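Side-chain contacts in cysteine synthase (Fusobacterium nucleatum subsp. nucleatum strain ATCC 25586, PDB 5XEM), which is a pyridoxal 5'-phosphate enzyme that produces hydrogen sulfide and probably also makes L-cysteine and acetate from O-acetyl-L-serine and sulfide: residues Asp98-Glu103 / Lys221-Gly226; Gly75-Gly80 / Pro144-Asn149. One frame throughout, in Å; residues are numbered along the deposited sequence.

Contact 1: residues Asp98-Glu103 / Lys221-Gly226; sequences DTMSIE and KIQGMG. With 85F ((2R)-2-azanyl-3-[(2R)-2-azanyl-3-oxidanyl-3-oxidanylidene-propyl]sulfanyl-propanoic acid), chain C; PLP (pyridoxal-5'-phosphate), chain D.
Gln-223 reaches across to the backbone of Ser-101, and its side chain carries this contact almost alone. CB leaves the main chain in the direction of 98-103. CG is anti to the carbonyl carbon (chi1 -61°), and from there the chain runs out extended, bringing CD within 3.7 Å of Ser-101 N. At the tip the two amide branches do different work. OE1 accepts the Ser-101 N-H at 3.0 Å (N to OE1); the bond is nearly straight, at 167° on the hydrogen, although the donor is tilted 35° from the carbonyl plane. The same oxygen lies 3.9 Å from Met-100 CB and takes a weak second bond from Arg-104. NE2 comes alongside Ser-101 CB at 4.0 Å, while the Ser-101 hydroxyl is engaged by Lys-302 O. Gln-223 and Gly-224 are the two central residues of a type II turn from Ile-222 to Met-225, and Gly-224 O, in the turn itself, accepts from 85F NZ2, the distal amino nitrogen of the lanthionine, at 2.8 Å; just past the turn, Gly-226 O takes the same NZ2 at 2.9 Å. In the fold, the amide ties the loop joining strand 92-97 to helix 103-110 to the pocket loop 221-226, where Ile-222 and Met-225 pack on strand 200-206 and helix 269-284.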
# COMPACT_ATOMS: atom_id res chain seq x y z
N ASP A 98 20.60 -11.75 0.67
CA ASP A 98 19.69 -12.85 0.37
C ASP A 98 18.79 -13.35 1.53
O ASP A 98 17.99 -14.25 1.31
CB ASP A 98 20.47 -14.03 -0.24
CG ASP A 98 21.48 -14.66 0.73
OD1 ASP A 98 21.35 -14.47 1.96
OD2 ASP A 98 22.41 -15.34 0.26
N THR A 99 18.86 -12.75 2.71
CA THR A 99 18.09 -13.23 3.87
C THR A 99 16.81 -12.42 4.17
O THR A 99 16.17 -12.61 5.21
CB THR A 99 18.99 -13.26 5.14
OG1 THR A 99 19.65 -12.00 5.28
CG2 THR A 99 20.05 -14.34 5.03
N MET A 100 16.43 -11.50 3.28
CA MET A 100 15.27 -10.64 3.53
C MET A 100 14.01 -11.26 2.91
O MET A 100 14.10 -12.19 2.10
CB MET A 100 15.52 -9.21 3.02
CG MET A 100 16.84 -8.56 3.48
SD MET A 100 16.92 -8.08 5.23
CE MET A 100 16.89 -9.66 6.09
N SER A 101 12.84 -10.74 3.30
CA SER A 101 11.56 -11.25 2.78
C SER A 101 11.61 -11.28 1.24
O SER A 101 11.97 -10.27 0.62
CB SER A 101 10.38 -10.40 3.28
OG SER A 101 10.30 -9.15 2.61
N ILE A 102 11.25 -12.41 0.63
CA ILE A 102 11.46 -12.57 -0.84
C ILE A 102 10.51 -11.67 -1.67
O ILE A 102 10.68 -11.51 -2.88
CB ILE A 102 11.39 -14.05 -1.34
CG1 ILE A 102 11.86 -15.06 -0.27
CG2 ILE A 102 12.25 -14.21 -2.60
CD1 ILE A 102 11.84 -16.51 -0.72
N GLU A 103 9.51 -11.07 -1.01
CA GLU A 103 8.69 -10.06 -1.68
C GLU A 103 9.55 -8.87 -2.13
O GLU A 103 9.26 -8.24 -3.14
CB GLU A 103 7.53 -9.58 -0.79
CG GLU A 103 6.47 -10.64 -0.49
CD GLU A 103 6.67 -11.32 0.85
OE1 GLU A 103 7.81 -11.75 1.14
OE2 GLU A 103 5.68 -11.42 1.62
N LYS A 221 15.74 -10.36 13.58
CA LYS A 221 14.69 -10.58 12.57
C LYS A 221 13.88 -9.30 12.29
O LYS A 221 12.84 -9.37 11.60
CB LYS A 221 13.75 -11.69 13.04
CG LYS A 221 14.46 -13.02 13.29
CD LYS A 221 13.51 -14.11 13.76
CE LYS A 221 14.29 -15.38 14.08
NZ LYS A 221 13.40 -16.41 14.68
N ILE A 222 14.31 -8.17 12.82
CA ILE A 222 13.53 -6.92 12.67
C ILE A 222 14.02 -6.27 11.37
O ILE A 222 14.85 -5.34 11.38
CB ILE A 222 13.64 -5.97 13.87
CG1 ILE A 222 13.36 -6.73 15.19
CG2 ILE A 222 12.71 -4.76 13.68
CD1 ILE A 222 13.56 -5.91 16.45
N GLN A 223 13.50 -6.78 10.26
CA GLN A 223 13.98 -6.39 8.93
C GLN A 223 13.98 -4.89 8.71
O GLN A 223 12.98 -4.22 8.98
CB GLN A 223 13.16 -7.09 7.84
CG GLN A 223 13.23 -8.59 7.88
CD GLN A 223 12.51 -9.26 6.71
OE1 GLN A 223 12.59 -8.78 5.55
NE2 GLN A 223 11.81 -10.37 6.99
N GLY A 224 15.10 -4.36 8.19
CA GLY A 224 15.24 -2.92 7.97
C GLY A 224 15.96 -2.23 9.12
O GLY A 224 16.72 -1.25 8.93
N MET A 225 15.76 -2.72 10.33
CA MET A 225 16.47 -2.11 11.48
C MET A 225 17.83 -2.81 11.67
O MET A 225 18.15 -3.79 10.99
CB MET A 225 15.60 -2.18 12.73
CG MET A 225 14.62 -1.02 12.83
SD MET A 225 13.40 -1.18 14.14
CE MET A 225 14.51 -1.34 15.57
N GLY A 226 18.62 -2.29 12.59
CA GLY A 226 19.93 -2.83 12.89
C GLY A 226 20.99 -2.17 12.04
O GLY A 226 20.70 -1.62 10.98
N 85F C . 16.05 0.22 5.83
CA 85F C . 17.22 0.48 4.98
CB 85F C . 18.46 -0.27 5.52
SG 85F C . 19.10 0.39 7.04
CD 85F C . 20.59 -0.55 7.42
CE 85F C . 20.37 -2.07 7.64
NZ2 85F C . 19.28 -2.33 8.58
CZ1 85F C . 21.68 -2.65 8.22
OH1 85F C . 21.61 -3.85 8.63
OH2 85F C . 22.73 -1.95 8.27
C 85F C . 16.96 0.06 3.54
OXT 85F C . 15.78 0.03 3.17
O 85F C . 17.96 -0.17 2.82
N1 PLP D . 12.28 -0.06 9.14
C2 PLP D . 12.36 -0.51 7.88
C2A PLP D . 11.28 -1.43 7.33
C3 PLP D . 13.43 -0.13 7.05
O3 PLP D . 13.48 -0.59 5.77
C4 PLP D . 14.42 0.72 7.53
C4A PLP D . 15.60 1.15 6.66
C5 PLP D . 14.30 1.17 8.85
C6 PLP D . 13.21 0.77 9.62
C5A PLP D . 15.31 2.11 9.49
O4P PLP D . 15.19 3.45 8.90
P PLP D . 16.44 4.48 8.79
O1P PLP D . 15.96 5.77 8.42
O2P PLP D . 17.33 3.84 7.84
O3P PLP D . 17.07 4.40 10.14

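Contact 2: residues Gly75-Gly80 / Pro144-Asn149; sequences GNTGIG and PNQFTN. With 85F ((2R)-2-azanyl-3-[(2R)-2-azanyl-3-oxidanyl-3-oxidanylidene-propyl]sulfanyl-propanoic acid), chain C; PLP (pyridoxal-5'-phosphate), chain D; ACT (acetate ion), chain F.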
# COMPACT_ATOMS: atom_id res chain seq x y z
N GLY A 75 16.11 -3.44 1.33
CA GLY A 75 14.92 -3.59 0.52
C GLY A 75 14.20 -2.28 0.23
O GLY A 75 13.99 -1.93 -0.92
N ASN A 76 13.79 -1.58 1.29
CA ASN A 76 12.91 -0.43 1.11
C ASN A 76 13.57 0.72 0.34
O ASN A 76 12.94 1.34 -0.51
CB ASN A 76 12.38 0.05 2.44
CG ASN A 76 11.21 -0.78 2.91
OD1 ASN A 76 10.42 -1.26 2.08
ND2 ASN A 76 11.14 -1.02 4.20
N THR A 77 14.83 1.03 0.64
CA THR A 77 15.51 2.09 -0.15
C THR A 77 15.59 1.71 -1.63
O THR A 77 15.38 2.55 -2.51
CB THR A 77 16.86 2.45 0.46
OG1 THR A 77 16.62 2.95 1.78
CG2 THR A 77 17.55 3.55 -0.38
N GLY A 78 15.83 0.42 -1.89
CA GLY A 78 15.80 -0.11 -3.24
C GLY A 78 14.46 0.01 -3.92
O GLY A 78 14.38 0.42 -5.09
N ILE A 79 13.39 -0.31 -3.19
CA ILE A 79 12.04 -0.17 -3.75
C ILE A 79 11.71 1.29 -4.07
O ILE A 79 11.22 1.58 -5.14
CB ILE A 79 10.99 -0.76 -2.81
CG1 ILE A 79 11.22 -2.27 -2.69
CG2 ILE A 79 9.57 -0.37 -3.27
CD1 ILE A 79 10.49 -2.86 -1.48
N GLY A 80 11.98 2.20 -3.15
CA GLY A 80 11.78 3.62 -3.40
C GLY A 80 12.59 4.16 -4.58
O GLY A 80 12.07 4.88 -5.41
N PRO A 144 23.74 6.62 -4.40
CA PRO A 144 23.07 7.53 -3.46
C PRO A 144 23.71 7.46 -2.06
O PRO A 144 23.91 8.48 -1.39
CB PRO A 144 21.62 7.04 -3.44
CG PRO A 144 21.44 6.41 -4.77
CD PRO A 144 22.76 5.84 -5.17
N ASN A 145 24.06 6.24 -1.66
CA ASN A 145 24.58 5.95 -0.32
C ASN A 145 23.77 6.50 0.84
O ASN A 145 24.16 7.45 1.53
CB ASN A 145 26.04 6.30 -0.17
CG ASN A 145 26.72 5.48 0.94
OD1 ASN A 145 26.06 5.11 1.91
ND2 ASN A 145 28.00 5.14 0.76
N GLN A 146 22.64 5.85 1.12
CA GLN A 146 21.83 6.23 2.27
C GLN A 146 22.60 6.28 3.61
O GLN A 146 22.18 6.96 4.54
CB GLN A 146 20.65 5.27 2.42
CG GLN A 146 21.05 3.81 2.62
CD GLN A 146 19.84 2.92 2.68
OE1 GLN A 146 18.79 3.30 3.20
NE2 GLN A 146 19.98 1.73 2.13
N PHE A 147 23.71 5.53 3.70
CA PHE A 147 24.48 5.50 4.95
C PHE A 147 25.26 6.78 5.24
O PHE A 147 25.51 7.08 6.40
CB PHE A 147 25.41 4.28 4.94
CG PHE A 147 24.67 3.01 4.73
CD1 PHE A 147 24.00 2.43 5.79
CD2 PHE A 147 24.57 2.43 3.46
CE1 PHE A 147 23.26 1.27 5.60
CE2 PHE A 147 23.82 1.27 3.27
CZ PHE A 147 23.18 0.70 4.35
N THR A 148 25.62 7.51 4.19
CA THR A 148 26.49 8.69 4.31
C THR A 148 25.87 9.98 3.74
O THR A 148 26.34 11.07 4.04
CB THR A 148 27.80 8.42 3.58
OG1 THR A 148 27.56 8.32 2.16
CG2 THR A 148 28.40 7.09 4.06
N ASN A 149 24.82 9.85 2.94
CA ASN A 149 24.25 10.99 2.22
C ASN A 149 23.39 11.83 3.14
O ASN A 149 22.35 11.37 3.62
CB ASN A 149 23.45 10.48 1.02
CG ASN A 149 23.10 11.56 0.01
OD1 ASN A 149 22.86 12.71 0.35
ND2 ASN A 149 23.04 11.17 -1.27
N 85F C . 16.05 0.22 5.83
CA 85F C . 17.22 0.48 4.98
CB 85F C . 18.46 -0.27 5.52
SG 85F C . 19.10 0.39 7.04
CD 85F C . 20.59 -0.55 7.42
CE 85F C . 20.37 -2.07 7.64
NZ2 85F C . 19.28 -2.33 8.58
CZ1 85F C . 21.68 -2.65 8.22
OH1 85F C . 21.61 -3.85 8.63
OH2 85F C . 22.73 -1.95 8.27
C 85F C . 16.96 0.06 3.54
OXT 85F C . 15.78 0.03 3.17
O 85F C . 17.96 -0.17 2.82
N1 PLP D . 12.28 -0.06 9.14
C2 PLP D . 12.36 -0.51 7.88
C2A PLP D . 11.28 -1.43 7.33
C3 PLP D . 13.43 -0.13 7.05
O3 PLP D . 13.48 -0.59 5.77
C4 PLP D . 14.42 0.72 7.53
C4A PLP D . 15.60 1.15 6.66
C5 PLP D . 14.30 1.17 8.85
C6 PLP D . 13.21 0.77 9.62
C5A PLP D . 15.31 2.11 9.49
O4P PLP D . 15.19 3.45 8.90
P PLP D . 16.44 4.48 8.79
O1P PLP D . 15.96 5.77 8.42
O2P PLP D . 17.33 3.84 7.84
O3P PLP D . 17.07 4.40 10.14
C ACT F . 29.98 4.36 -2.33
O ACT F . 29.55 5.38 -1.80
OXT ACT F . 30.38 4.37 -3.50
CH3 ACT F . 30.01 3.09 -1.53
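The substrate carboxylate pocket of this family, built on the N-terminal end of helix 76-88, is where Thr-77 and Gln-146 meet. They approach from opposite directions. Thr-77 OG1, anti to its own carbonyl carbon (chi1 -61°), donates to Gln-146 OE1 over a short 2.6 Å, but from above the carbonyl plane, 43° out of it. OE1 also accepts from Lys-46, the residue expected to hold the cofactor in the resting enzyme and detached from it here. With OE1 taken up in this way, the amide is turned so that NE2 donates to 85F O at 2.9 Å; Ala-72 O is a second acceptor for NE2, which helps fix the rotation of the group. The other carboxylate oxygen, 85F OXT, takes the Thr-77 N-H at 2.9 Å, and a helix start beside it probably steadies the negative charge. One residue earlier, Asn-76 ND2 donates to PLP O3 at 2.9 Å and is shared with Asp-298. Phe-147 brings its edge to the ligand, CE1 lying 3.7 Å from 85F CD, while Gln-146 CG sits over one ring face near the rim. Asn-149 ND2 pins the far end of the loop to Pro-144 O at 2.8 Å. The loop follows strand 141-142 and leads to helix 151-167; Pro-144 packs on strand 68-72 and helix 46-60.

Both contacts border the lanthionine–cofactor adduct, from different sides and with different chemistry. Contact 2 is buried and joins parts of one unit, the four-stranded parallel sheet and its helices; a side-chain amide and a backbone N-H there hold the carboxylate next to the Schiff base, while a hydroxyl fixes the amide. Contact 1 is only partly buried and bridges that unit to a loop leaning on the six-stranded sheet, offering backbone carbonyls to the distal amino group. The centres of contact 1 and contact 2 are about 14 Å apart, and the two do not touch. Arg-104 gives weak bonds to Gln-223 in contact 1 and Asn-76 in contact 2, a thin polar thread between the two.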